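Local coordinates for protein 4-alpha-glucanotransferase (Aquifex aeolicus, PDB 1TZ7) that belongs to the 4-alpha-glucanotransferase (amylomaltase, or D-enzyme) family, enzymes built round an eight-stranded parallel beta/alpha barrel with added segments between its strands, at residues A[244-249]-A[312-317]; A[276-281]-A[331-336]. One frame throughout, in Å; residues are numbered along the deposited sequence.

Contact 1: A[244-249]-A[312-317]; sequences LFKLDG and EAYWEV
A single carboxylate oxygen draws the two segments together: Lys246 NZ stands 2.5 Å from Glu316 OE1, a short salt bridge that is also a hydrogen bond. The ammonium group uses the syn lone pair of OE1, on the side of the other carboxylate oxygen. It takes a long arm to get there, because the nearest backbones, at Lys246 and Glu316, keep their CA atoms 10.1 Å apart. The lysine chain is extended beyond CG and meets the glutamate side chain at about a right angle.

The same oxygen has a second donor from its own strand. Tyr314 OH gives a hydrogen bond to Glu316 OE1 at 3.0 Å, arriving on the anti side and 31° out of the carboxylate plane, so two donors hold OE1 from different directions. Glu316 CG lies opposite the backbone N (chi1 -179°), which sends the carboxylate out beside the phenol. Glu316 OE2 adds a salt bridge to Arg328, so positive charge meets both carboxylate oxygens and probably favours the ionised form.

Beyond these bonds, the lysine comes alongside the phenol: Lys246 CE lies 3.5 Å from Tyr314 OH, and NZ is at the ring edge near its plane; 100 Å² is buried in all.

Lys246 is the centre of an inverse gamma turn in the loop between helix 236-240 and strand 255-259. From that loop its side chain reaches strand 313-318 of the antiparallel sheet, while Phe255, on the neighbouring strand 255-259 of the same sheet, touches both Lys246 and Glu316.

Contact 2: A[276-281]-A[331-336]; sequences YNWEEH and KAPGKT
Trp278 packs against Ala332 and Pro333 where two helices begin, an apolar joint between helix N-termini with a CH-pi contact at its heart. Trp278 is the first residue of helix 278-283, while Pro333 holds the N-cap position of helix 334-344. The backbones come within 6.3 Å, measured from Trp278 CA to Ala332 CA, and no hydrogen bond crosses the gap.

Trp278 gives up the most surface. Its first torsion (chi1 -87°) leaves CG roughly opposite the carbonyl carbon and lays the indole across the approaching chain. Ala332 CB sits over one face of the five-membered ring, 3.8 Å from its centroid and 15° off the ring normal, so the methyl meets the pi cloud almost head-on. The pyrrole side of the indole takes the methyl, with Trp278 NE1 3.7 Å from Ala332 CB.

Pro333 follows on the same side of the indole plane but farther along it. Its CD is 3.5 Å from Trp278 CB, and its CG lies 3.7 Å from Trp278 CE3 on the six-membered ring. The proline touches the root of the side chain and the CE3 corner of the benzo ring obliquely, while the alanine methyl lies over the pyrrole part. On the opposite face of the indole lies Tyr276 CB, and Trp289, Phe286 and Phe311 also touch the tryptophan.

Ala332 is tied by backbone bonding to Glu312, at the end of the antiparallel sheet, and Pro333 turns the chain from there into its helix through an inverse gamma turn. In the first turn of that helix, Thr336 OG1 donates to Pro333 O at 3.1 Å, from a position 51° out of the carbonyl plane.

In the fold
Both contacts lie at the antiparallel four-stranded sheet, their centres about 10 Å apart: contact 1 ties a loop to strand 313-318, and contact 2 joins the two helix starts that follow its outermost strands, 269-274 and 328-331. Contact 1 is buried yet polar, a charge pair at the end of a long side chain. Contact 2 is partly buried and apolar. The segments alternate along the chain and touch directly. Leu244 O and His281 NE2, 2.6 Å apart, make a probable hydrogen bond, and Phe245 packs on Tyr276. Between 312-317 and 331-336, Glu312 OE1 meets Lys331 NZ in a salt bridge of 2.8 Å.

Contact 1: A[244-249]-A[312-317]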
ATOM      1  N   LEU A 244     -21.021  -6.775   6.293  1.00 22.84           N
ATOM      2  CA  LEU A 244     -20.444  -6.181   5.078  1.00 22.40           C
ATOM      3  C   LEU A 244     -19.693  -7.228   4.223  1.00 28.98           C
ATOM      4  O   LEU A 244     -19.166  -6.907   3.152  1.00 24.09           O
ATOM      5  CB  LEU A 244     -19.492  -5.027   5.455  1.00 23.65           C
ATOM      6  CG  LEU A 244     -20.034  -3.586   5.319  1.00 34.94           C
ATOM      7  CD1 LEU A 244     -21.502  -3.487   5.647  1.00 27.86           C
ATOM      8  CD2 LEU A 244     -19.231  -2.636   6.175  1.00 33.60           C
ATOM      9  N   PHE A 245     -19.656  -8.469   4.701  1.00 28.02           N
ATOM     10  CA  PHE A 245     -18.986  -9.560   3.988  1.00 27.46           C
ATOM     11  C   PHE A 245     -19.915 -10.759   3.844  1.00 28.80           C
ATOM     12  O   PHE A 245     -20.914 -10.868   4.558  1.00 22.61           O
ATOM     13  CB  PHE A 245     -17.715  -9.971   4.731  1.00 27.20           C
ATOM     14  CG  PHE A 245     -16.771  -8.846   4.960  1.00 25.83           C
ATOM     15  CD1 PHE A 245     -16.930  -8.001   6.051  1.00 27.02           C
ATOM     16  CD2 PHE A 245     -15.725  -8.607   4.079  1.00 24.37           C
ATOM     17  CE1 PHE A 245     -16.057  -6.942   6.263  1.00 26.12           C
ATOM     18  CE2 PHE A 245     -14.849  -7.550   4.288  1.00 31.75           C
ATOM     19  CZ  PHE A 245     -15.018  -6.718   5.380  1.00 32.45           C
ATOM     20  N   LYS A 246     -19.587 -11.657   2.916  1.00 27.28           N
ATOM     21  CA  LYS A 246     -20.421 -12.830   2.665  1.00 28.69           C
ATOM     22  C   LYS A 246     -20.029 -13.959   3.601  1.00 30.13           C
ATOM     23  O   LYS A 246     -19.197 -14.794   3.269  1.00 26.79           O
ATOM     24  CB  LYS A 246     -20.307 -13.273   1.204  1.00 31.10           C
ATOM     25  CG  LYS A 246     -20.995 -12.320   0.220  1.00 33.66           C
ATOM     26  CD  LYS A 246     -21.215 -12.963  -1.142  1.00 39.43           C
ATOM     27  CE  LYS A 246     -22.070 -12.077  -2.039  1.00 38.30           C
ATOM     28  NZ  LYS A 246     -22.066 -12.535  -3.451  1.00 37.59           N
ATOM     29  N   LEU A 247     -20.636 -13.962   4.787  1.00 27.63           N
ATOM     30  CA  LEU A 247     -20.389 -14.990   5.788  1.00 29.52           C
ATOM     31  C   LEU A 247     -21.672 -15.761   6.073  1.00 34.40           C
ATOM     32  O   LEU A 247     -22.769 -15.280   5.795  1.00 32.84           O
ATOM     33  CB  LEU A 247     -19.871 -14.357   7.086  1.00 26.32           C
ATOM     34  CG  LEU A 247     -18.817 -13.251   6.945  1.00 33.73           C
ATOM     35  CD1 LEU A 247     -18.460 -12.676   8.316  1.00 25.69           C
ATOM     36  CD2 LEU A 247     -17.569 -13.769   6.238  1.00 38.87           C
ATOM     37  N   ASP A 248     -21.527 -16.958   6.634  1.00 38.27           N
ATOM     38  CA  ASP A 248     -22.675 -17.776   7.006  1.00 37.35           C
ATOM     39  C   ASP A 248     -23.100 -17.479   8.455  1.00 39.41           C
ATOM     40  O   ASP A 248     -22.689 -16.475   9.034  1.00 30.60           O
ATOM     41  CB  ASP A 248     -22.347 -19.274   6.829  1.00 37.58           C
ATOM     42  CG  ASP A 248     -21.212 -19.739   7.728  1.00 42.54           C
ATOM     43  OD1 ASP A 248     -20.636 -20.813   7.450  1.00 50.23           O
ATOM     44  OD2 ASP A 248     -20.828 -19.102   8.727  1.00 37.26           O
ATOM     45  N   GLY A 249     -23.924 -18.356   9.027  1.00 37.56           N
ATOM     46  CA  GLY A 249     -24.448 -18.158  10.370  1.00 41.83           C
ATOM     47  C   GLY A 249     -23.367 -18.095  11.447  1.00 40.37           C
ATOM     48  O   GLY A 249     -23.529 -17.402  12.453  1.00 40.68           O
ATOM     49  N   GLU A 312     -16.332  -3.046 -10.566  1.00 24.51           N
ATOM     50  CA  GLU A 312     -17.268  -3.393 -11.642  1.00 25.85           C
ATOM     51  C   GLU A 312     -17.760  -4.829 -11.492  1.00 25.90           C
ATOM     52  O   GLU A 312     -18.951  -5.094 -11.574  1.00 25.49           O
ATOM     53  CB  GLU A 312     -16.591  -3.215 -13.010  1.00 27.04           C
ATOM     54  CG  GLU A 312     -17.548  -3.322 -14.198  1.00 32.12           C
ATOM     55  CD  GLU A 312     -17.756  -4.761 -14.664  1.00 42.30           C
ATOM     56  OE1 GLU A 312     -18.889  -5.100 -15.081  1.00 39.07           O
ATOM     57  OE2 GLU A 312     -16.790  -5.549 -14.610  1.00 36.07           O
ATOM     58  N   ALA A 313     -16.825  -5.751 -11.288  1.00 25.07           N
ATOM     59  CA  ALA A 313     -17.154  -7.154 -11.028  1.00 28.40           C
ATOM     60  C   ALA A 313     -15.967  -7.853 -10.366  1.00 25.38           C
ATOM     61  O   ALA A 313     -14.816  -7.564 -10.679  1.00 25.94           O
ATOM     62  CB  ALA A 313     -17.529  -7.863 -12.332  1.00 31.26           C
ATOM     63  N   TYR A 314     -16.257  -8.771  -9.449  1.00 26.63           N
ATOM     64  CA  TYR A 314     -15.207  -9.451  -8.696  1.00 29.18           C
ATOM     65  C   TYR A 314     -15.331 -10.966  -8.800  1.00 22.17           C
ATOM     66  O   TYR A 314     -16.430 -11.507  -8.946  1.00 28.02           O
ATOM     67  CB  TYR A 314     -15.237  -9.018  -7.226  1.00 24.23           C
ATOM     68  CG  TYR A 314     -16.473  -9.452  -6.474  1.00 33.44           C
ATOM     69  CD1 TYR A 314     -16.478 -10.622  -5.725  1.00 41.55           C
ATOM     70  CD2 TYR A 314     -17.636  -8.682  -6.503  1.00 35.22           C
ATOM     71  CE1 TYR A 314     -17.603 -11.022  -5.030  1.00 42.77           C
ATOM     72  CE2 TYR A 314     -18.768  -9.073  -5.812  1.00 38.32           C
ATOM     73  CZ  TYR A 314     -18.748 -10.246  -5.076  1.00 36.56           C
ATOM     74  OH  TYR A 314     -19.868 -10.643  -4.386  1.00 36.95           O
ATOM     75  N   TRP A 315     -14.194 -11.642  -8.725  1.00 29.59           N
ATOM     76  CA  TRP A 315     -14.153 -13.089  -8.810  1.00 27.45           C
ATOM     77  C   TRP A 315     -14.483 -13.702  -7.442  1.00 25.34           C
ATOM     78  O   TRP A 315     -13.831 -13.405  -6.439  1.00 30.09           O
ATOM     79  CB  TRP A 315     -12.773 -13.546  -9.288  1.00 32.76           C
ATOM     80  CG  TRP A 315     -12.688 -15.012  -9.612  1.00 29.79           C
ATOM     81  CD1 TRP A 315     -12.005 -15.964  -8.916  1.00 36.75           C
ATOM     82  CD2 TRP A 315     -13.296 -15.687 -10.721  1.00 28.16           C
ATOM     83  NE1 TRP A 315     -12.152 -17.190  -9.519  1.00 29.91           N
ATOM     84  CE2 TRP A 315     -12.942 -17.048 -10.630  1.00 37.99           C
ATOM     85  CE3 TRP A 315     -14.110 -15.280 -11.786  1.00 40.72           C
ATOM     86  CZ2 TRP A 315     -13.371 -18.000 -11.558  1.00 35.12           C
ATOM     87  CZ3 TRP A 315     -14.536 -16.235 -12.709  1.00 48.77           C
ATOM     88  CH2 TRP A 315     -14.164 -17.571 -12.585  1.00 41.88           C
ATOM     89  N   GLU A 316     -15.502 -14.550  -7.423  1.00 18.88           N
ATOM     90  CA  GLU A 316     -16.036 -15.112  -6.189  1.00 30.99           C
ATOM     91  C   GLU A 316     -15.995 -16.650  -6.250  1.00 33.29           C
ATOM     92  O   GLU A 316     -16.613 -17.251  -7.118  1.00 36.95           O
ATOM     93  CB  GLU A 316     -17.478 -14.646  -6.006  1.00 33.78           C
ATOM     94  CG  GLU A 316     -18.149 -15.139  -4.747  1.00 41.93           C
ATOM     95  CD  GLU A 316     -19.597 -14.695  -4.654  1.00 33.60           C
ATOM     96  OE1 GLU A 316     -19.852 -13.589  -4.130  1.00 37.22           O
ATOM     97  OE2 GLU A 316     -20.477 -15.449  -5.109  1.00 45.28           O
ATOM     98  N   VAL A 317     -15.268 -17.274  -5.315  1.00 32.86           N
ATOM     99  CA  VAL A 317     -15.148 -18.745  -5.279  1.00 44.58           C
ATOM    100  C   VAL A 317     -15.631 -19.324  -3.918  1.00 44.17           C
ATOM    101  O   VAL A 317     -15.362 -18.759  -2.870  1.00 34.47           O
ATOM    102  CB  VAL A 317     -13.671 -19.214  -5.562  1.00 50.00           C
ATOM    103  CG1 VAL A 317     -12.927 -18.185  -6.411  1.00 34.09           C
ATOM    104  CG2 VAL A 317     -12.919 -19.483  -4.261  1.00 59.27           C
TER

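Contact 2: A[276-281]-A[331-336]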
ATOM      1  N   TYR A 276     -16.988  -9.030  -0.367  1.00 29.52           N
ATOM      2  CA  TYR A 276     -17.974  -8.092   0.130  1.00 28.73           C
ATOM      3  C   TYR A 276     -19.384  -8.569  -0.215  1.00 30.45           C
ATOM      4  O   TYR A 276     -19.633  -9.062  -1.314  1.00 26.87           O
ATOM      5  CB  TYR A 276     -17.738  -6.702  -0.477  1.00 32.66           C
ATOM      6  CG  TYR A 276     -16.485  -5.994   0.030  1.00 21.74           C
ATOM      7  CD1 TYR A 276     -15.557  -5.465  -0.858  1.00 24.91           C
ATOM      8  CD2 TYR A 276     -16.242  -5.849   1.398  1.00 27.75           C
ATOM      9  CE1 TYR A 276     -14.412  -4.811  -0.407  1.00 31.06           C
ATOM     10  CE2 TYR A 276     -15.099  -5.200   1.862  1.00 26.24           C
ATOM     11  CZ  TYR A 276     -14.186  -4.682   0.950  1.00 30.10           C
ATOM     12  OH  TYR A 276     -13.047  -4.029   1.396  1.00 26.88           O
ATOM     13  N   ASN A 277     -20.300  -8.426   0.736  1.00 30.02           N
ATOM     14  CA  ASN A 277     -21.721  -8.420   0.434  1.00 26.74           C
ATOM     15  C   ASN A 277     -22.154  -7.022  -0.012  1.00 31.25           C
ATOM     16  O   ASN A 277     -22.608  -6.217   0.795  1.00 28.62           O
ATOM     17  CB  ASN A 277     -22.524  -8.846   1.659  1.00 18.99           C
ATOM     18  CG  ASN A 277     -23.982  -9.090   1.342  1.00 39.07           C
ATOM     19  OD1 ASN A 277     -24.325 -10.042   0.659  1.00 42.03           O
ATOM     20  ND2 ASN A 277     -24.843  -8.232   1.837  1.00 37.73           N
ATOM     21  N   TRP A 278     -22.006  -6.746  -1.301  1.00 25.20           N
ATOM     22  CA  TRP A 278     -22.117  -5.381  -1.821  1.00 32.08           C
ATOM     23  C   TRP A 278     -23.526  -4.815  -1.673  1.00 29.08           C
ATOM     24  O   TRP A 278     -23.707  -3.601  -1.589  1.00 31.25           O
ATOM     25  CB  TRP A 278     -21.677  -5.326  -3.281  1.00 24.06           C
ATOM     26  CG  TRP A 278     -20.205  -5.108  -3.439  1.00 23.33           C
ATOM     27  CD1 TRP A 278     -19.278  -6.031  -3.820  1.00 29.12           C
ATOM     28  CD2 TRP A 278     -19.490  -3.893  -3.213  1.00 24.89           C
ATOM     29  NE1 TRP A 278     -18.027  -5.463  -3.847  1.00 31.31           N
ATOM     30  CE2 TRP A 278     -18.129  -4.149  -3.480  1.00 29.08           C
ATOM     31  CE3 TRP A 278     -19.859  -2.604  -2.813  1.00 34.09           C
ATOM     32  CZ2 TRP A 278     -17.141  -3.167  -3.361  1.00 27.19           C
ATOM     33  CZ3 TRP A 278     -18.868  -1.626  -2.696  1.00 28.57           C
ATOM     34  CH2 TRP A 278     -17.536  -1.915  -2.968  1.00 28.22           C
ATOM     35  N   GLU A 279     -24.519  -5.688  -1.637  1.00 26.86           N
ATOM     36  CA  GLU A 279     -25.893  -5.243  -1.478  1.00 35.79           C
ATOM     37  C   GLU A 279     -26.101  -4.613  -0.084  1.00 36.06           C
ATOM     38  O   GLU A 279     -26.935  -3.725   0.082  1.00 30.84           O
ATOM     39  CB  GLU A 279     -26.879  -6.399  -1.731  1.00 32.28           C
ATOM     40  CG  GLU A 279     -27.426  -7.067  -0.484  1.00 51.51           C
ATOM     41  CD  GLU A 279     -28.398  -8.192  -0.811  1.00 71.54           C
ATOM     42  OE1 GLU A 279     -28.044  -9.068  -1.633  1.00 74.79           O
ATOM     43  OE2 GLU A 279     -29.517  -8.198  -0.248  1.00 56.00           O
ATOM     44  N   GLU A 280     -25.322  -5.067   0.901  1.00 27.18           N
ATOM     45  CA  GLU A 280     -25.349  -4.470   2.244  1.00 29.04           C
ATOM     46  C   GLU A 280     -24.630  -3.109   2.292  1.00 33.84           C
ATOM     47  O   GLU A 280     -25.011  -2.229   3.058  1.00 29.29           O
ATOM     48  CB  GLU A 280     -24.721  -5.418   3.264  1.00 25.34           C
ATOM     49  CG  GLU A 280     -25.094  -5.108   4.711  1.00 52.63           C
ATOM     50  CD  GLU A 280     -26.556  -5.408   5.024  1.00 53.79           C
ATOM     51  OE1 GLU A 280     -27.122  -4.735   5.907  1.00 57.16           O
ATOM     52  OE2 GLU A 280     -27.135  -6.313   4.388  1.00 48.64           O
ATOM     53  N   HIS A 281     -23.590  -2.951   1.481  1.00 28.34           N
ATOM     54  CA  HIS A 281     -22.871  -1.671   1.405  1.00 32.54           C
ATOM     55  C   HIS A 281     -23.752  -0.607   0.814  1.00 29.12           C
ATOM     56  O   HIS A 281     -23.802   0.503   1.313  1.00 30.60           O
ATOM     57  CB  HIS A 281     -21.560  -1.834   0.612  1.00 31.40           C
ATOM     58  CG  HIS A 281     -20.678  -2.873   1.185  1.00 34.13           C
ATOM     59  ND1 HIS A 281     -19.784  -2.613   2.192  1.00 34.42           N
ATOM     60  CD2 HIS A 281     -20.608  -4.199   0.957  1.00 42.22           C
ATOM     61  CE1 HIS A 281     -19.182  -3.737   2.536  1.00 43.18           C
ATOM     62  NE2 HIS A 281     -19.664  -4.710   1.801  1.00 28.53           N
ATOM     63  N   LYS A 331     -21.184  -9.071 -10.372  1.00 29.88           N
ATOM     64  CA  LYS A 331     -21.231  -7.620 -10.570  1.00 33.25           C
ATOM     65  C   LYS A 331     -21.291  -6.894  -9.232  1.00 24.05           C
ATOM     66  O   LYS A 331     -22.037  -7.285  -8.340  1.00 28.38           O
ATOM     67  CB  LYS A 331     -22.443  -7.233 -11.430  1.00 34.67           C
ATOM     68  CG  LYS A 331     -22.393  -7.779 -12.869  1.00 50.54           C
ATOM     69  CD  LYS A 331     -21.425  -6.983 -13.741  1.00 71.68           C
ATOM     70  CE  LYS A 331     -21.384  -7.521 -15.174  1.00 75.56           C
ATOM     71  NZ  LYS A 331     -19.995  -7.568 -15.722  1.00 68.17           N
ATOM     72  N   ALA A 332     -20.483  -5.842  -9.102  1.00 24.03           N
ATOM     73  CA  ALA A 332     -20.533  -4.947  -7.946  1.00 30.85           C
ATOM     74  C   ALA A 332     -21.051  -3.561  -8.386  1.00 30.54           C
ATOM     75  O   ALA A 332     -20.976  -3.216  -9.556  1.00 26.82           O
ATOM     76  CB  ALA A 332     -19.135  -4.821  -7.322  1.00 27.00           C
ATOM     77  N   PRO A 333     -21.567  -2.778  -7.439  1.00 31.27           N
ATOM     78  CA  PRO A 333     -22.245  -1.518  -7.763  1.00 28.42           C
ATOM     79  C   PRO A 333     -21.276  -0.328  -7.858  1.00 30.70           C
ATOM     80  O   PRO A 333     -21.409   0.634  -7.112  1.00 29.59           O
ATOM     81  CB  PRO A 333     -23.200  -1.339  -6.587  1.00 30.26           C
ATOM     82  CG  PRO A 333     -22.463  -1.944  -5.414  1.00 34.81           C
ATOM     83  CD  PRO A 333     -21.550  -3.033  -5.987  1.00 33.30           C
ATOM     84  N   GLY A 334     -20.320  -0.408  -8.777  1.00 22.42           N
ATOM     85  CA  GLY A 334     -19.265   0.581  -8.882  1.00 25.98           C
ATOM     86  C   GLY A 334     -19.789   1.949  -9.273  1.00 24.60           C
ATOM     87  O   GLY A 334     -19.328   2.966  -8.754  1.00 24.25           O
ATOM     88  N   LYS A 335     -20.752   1.977 -10.189  1.00 22.27           N
ATOM     89  CA  LYS A 335     -21.337   3.236 -10.648  1.00 28.87           C
ATOM     90  C   LYS A 335     -21.976   4.003  -9.481  1.00 31.20           C
ATOM     91  O   LYS A 335     -21.774   5.202  -9.333  1.00 27.78           O
ATOM     92  CB  LYS A 335     -22.382   2.979 -11.742  1.00 30.82           C
ATOM     93  CG  LYS A 335     -21.810   3.002 -13.177  1.00 45.76           C
ATOM     94  CD  LYS A 335     -21.775   1.603 -13.802  1.00 75.79           C
ATOM     95  CE  LYS A 335     -23.102   1.245 -14.455  1.00 67.21           C
ATOM     96  NZ  LYS A 335     -23.210   1.809 -15.829  1.00 65.07           N
ATOM     97  N   THR A 336     -22.738   3.293  -8.654  1.00 26.56           N
ATOM     98  CA  THR A 336     -23.407   3.912  -7.507  1.00 28.30           C
ATOM     99  C   THR A 336     -22.406   4.323  -6.431  1.00 27.71           C
ATOM    100  O   THR A 336     -22.549   5.374  -5.814  1.00 29.51           O
ATOM    101  CB  THR A 336     -24.468   2.947  -6.903  1.00 31.69           C
ATOM    102  OG1 THR A 336     -24.290   1.628  -7.420  1.00 47.20           O
ATOM    103  CG2 THR A 336     -25.856   3.323  -7.353  1.00 42.45           C
TER